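Local coordinates for protein listeriolysin O (PDB 4CDB) that binds cholesterol-containing host membranes and, after a major conformational change, inserts into them to form an oligomeric pore that lyses the cell, at residues P121-Q126 with E149-K154. Residues are numbered along the deposited sequence; the frame is centred on the assembly and turned at random.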
# COMPACT_ATOMS: atom_id res chain seq x y z
N PRO A 121 -25.86 14.04 8.28
CA PRO A 121 -26.45 15.12 7.48
C PRO A 121 -27.87 15.51 7.91
O PRO A 121 -28.67 14.65 8.29
CB PRO A 121 -26.48 14.53 6.07
CG PRO A 121 -26.55 13.06 6.27
CD PRO A 121 -25.70 12.80 7.49
N GLY A 122 -28.16 16.80 7.85
CA GLY A 122 -29.52 17.29 8.04
C GLY A 122 -29.86 17.79 9.44
O GLY A 122 -30.81 18.55 9.61
N MET A 123 -29.08 17.36 10.43
CA MET A 123 -29.38 17.68 11.83
C MET A 123 -29.14 19.15 12.16
O MET A 123 -28.26 19.79 11.59
CB MET A 123 -28.57 16.78 12.77
CG MET A 123 -28.64 15.31 12.41
SD MET A 123 -27.84 14.23 13.62
CE MET A 123 -29.01 14.35 14.97
N THR A 124 -29.94 19.69 13.07
CA THR A 124 -29.80 21.08 13.50
C THR A 124 -28.64 21.19 14.49
O THR A 124 -28.16 20.18 15.01
CB THR A 124 -31.08 21.61 14.17
OG1 THR A 124 -31.28 20.95 15.42
CG2 THR A 124 -32.29 21.40 13.27
N ASN A 125 -28.21 22.42 14.76
CA ASN A 125 -27.13 22.65 15.71
C ASN A 125 -27.54 22.38 17.16
O ASN A 125 -26.73 22.52 18.08
CB ASN A 125 -26.56 24.07 15.55
CG ASN A 125 -25.52 24.16 14.44
OD1 ASN A 125 -24.58 23.37 14.40
ND2 ASN A 125 -25.71 25.11 13.53
N GLN A 126 -28.79 21.97 17.34
CA GLN A 126 -29.27 21.55 18.65
C GLN A 126 -29.49 20.04 18.69
O GLN A 126 -29.36 19.42 19.74
CB GLN A 126 -30.57 22.28 19.00
CG GLN A 126 -30.44 23.79 19.14
CD GLN A 126 -30.37 24.51 17.80
OE1 GLN A 126 -30.98 24.08 16.81
NE2 GLN A 126 -29.64 25.62 17.76
N GLU A 149 -29.51 7.02 16.74
CA GLU A 149 -30.94 6.73 16.71
C GLU A 149 -31.76 7.98 16.43
O GLU A 149 -32.78 7.92 15.75
CB GLU A 149 -31.39 6.08 18.01
CG GLU A 149 -31.10 4.59 18.09
CD GLU A 149 -31.72 3.82 16.94
OE1 GLU A 149 -32.90 4.08 16.61
OE2 GLU A 149 -31.04 2.94 16.38
N ARG A 150 -31.31 9.11 16.97
CA ARG A 150 -31.99 10.38 16.76
C ARG A 150 -31.99 10.78 15.29
O ARG A 150 -32.96 11.34 14.78
CB ARG A 150 -31.38 11.48 17.63
CG ARG A 150 -32.29 11.95 18.76
CD ARG A 150 -31.51 12.45 19.97
NE ARG A 150 -30.69 13.62 19.68
CZ ARG A 150 -30.02 14.31 20.61
NH1 ARG A 150 -30.09 13.95 21.88
NH2 ARG A 150 -29.30 15.36 20.26
N TRP A 151 -30.89 10.48 14.60
CA TRP A 151 -30.78 10.77 13.17
C TRP A 151 -31.66 9.82 12.36
O TRP A 151 -32.30 10.23 11.39
CB TRP A 151 -29.33 10.67 12.71
CG TRP A 151 -29.15 11.00 11.25
CD1 TRP A 151 -29.02 12.25 10.70
CD2 TRP A 151 -29.08 10.07 10.16
NE1 TRP A 151 -28.88 12.15 9.33
CE2 TRP A 151 -28.92 10.82 8.98
CE3 TRP A 151 -29.15 8.68 10.06
CZ2 TRP A 151 -28.81 10.23 7.72
CZ3 TRP A 151 -29.05 8.09 8.82
CH2 TRP A 151 -28.88 8.86 7.66
N ASN A 152 -31.68 8.55 12.76
CA ASN A 152 -32.48 7.54 12.07
C ASN A 152 -33.98 7.80 12.18
O ASN A 152 -34.76 7.28 11.38
CB ASN A 152 -32.15 6.14 12.59
CG ASN A 152 -30.77 5.66 12.16
OD1 ASN A 152 -30.33 5.94 11.05
ND2 ASN A 152 -30.10 4.92 13.04
N GLU A 153 -34.38 8.59 13.17
CA GLU A 153 -35.79 8.80 13.45
C GLU A 153 -36.30 10.19 13.08
O GLU A 153 -37.46 10.51 13.33
CB GLU A 153 -36.08 8.52 14.93
CG GLU A 153 -35.84 7.08 15.36
CD GLU A 153 -36.06 6.86 16.85
OE1 GLU A 153 -36.42 7.83 17.55
OE2 GLU A 153 -35.87 5.72 17.32
N LYS A 154 -35.44 11.01 12.48
CA LYS A 154 -35.84 12.36 12.09
C LYS A 154 -35.36 12.73 10.69
O LYS A 154 -36.07 13.41 9.95
CB LYS A 154 -35.31 13.40 13.08
CG LYS A 154 -36.11 13.54 14.36
CD LYS A 154 -35.80 14.86 15.04
CE LYS A 154 -36.26 14.88 16.49
NZ LYS A 154 -35.86 16.14 17.18
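The indole of W151 meets the carbonyl of P121 and CG of M123 at its edge, by NE1 and CD1, and shows how a buried tryptophan can tie a helix to a neighbouring loop with its single N-H. NE1 donates to the carbonyl O of P121 at 2.7 Å, with an N-H...O angle of 154°. The acceptor lies almost exactly in the indole plane, and the donor in turn approaches in the carbonyl plane, on a lone pair, so the one polar atom of a buried ring is satisfied by main chain. With CG anti to the backbone N (chi1 -178°), the ring extends from the helix toward the loop. The proline ring approaches obliquely from off the indole plane, its CG 3.9 Å from CZ2 of W151. M123 crosses the indole at about a right angle and brings its CG to 3.5 Å from CD1 of W151. The sulfur sits at the edge of the five-membered ring, 4.8 Å from SD to the ring centroid; beyond the segments, L120 also packs on W151 and Y155 on M123.

Toward Q126 the fit slackens and the surface becomes exposed. Here the R150 guanidinium only passes near the loop end, and its NH2 hydrogen-bonds to the backbone oxygens of D127 and K129. Within the loop, T124 OG1 bonds to the N of Q126, weakly, and of D127. The contacts of W151, P121, M123 and R150 thus pack the loop of the antiparallel β-hairpin formed by strands 114-118 and 129-132 on the C-terminal end of helix 137-152, through an indole-to-carbonyl hydrogen bond and a Met-aromatic contact.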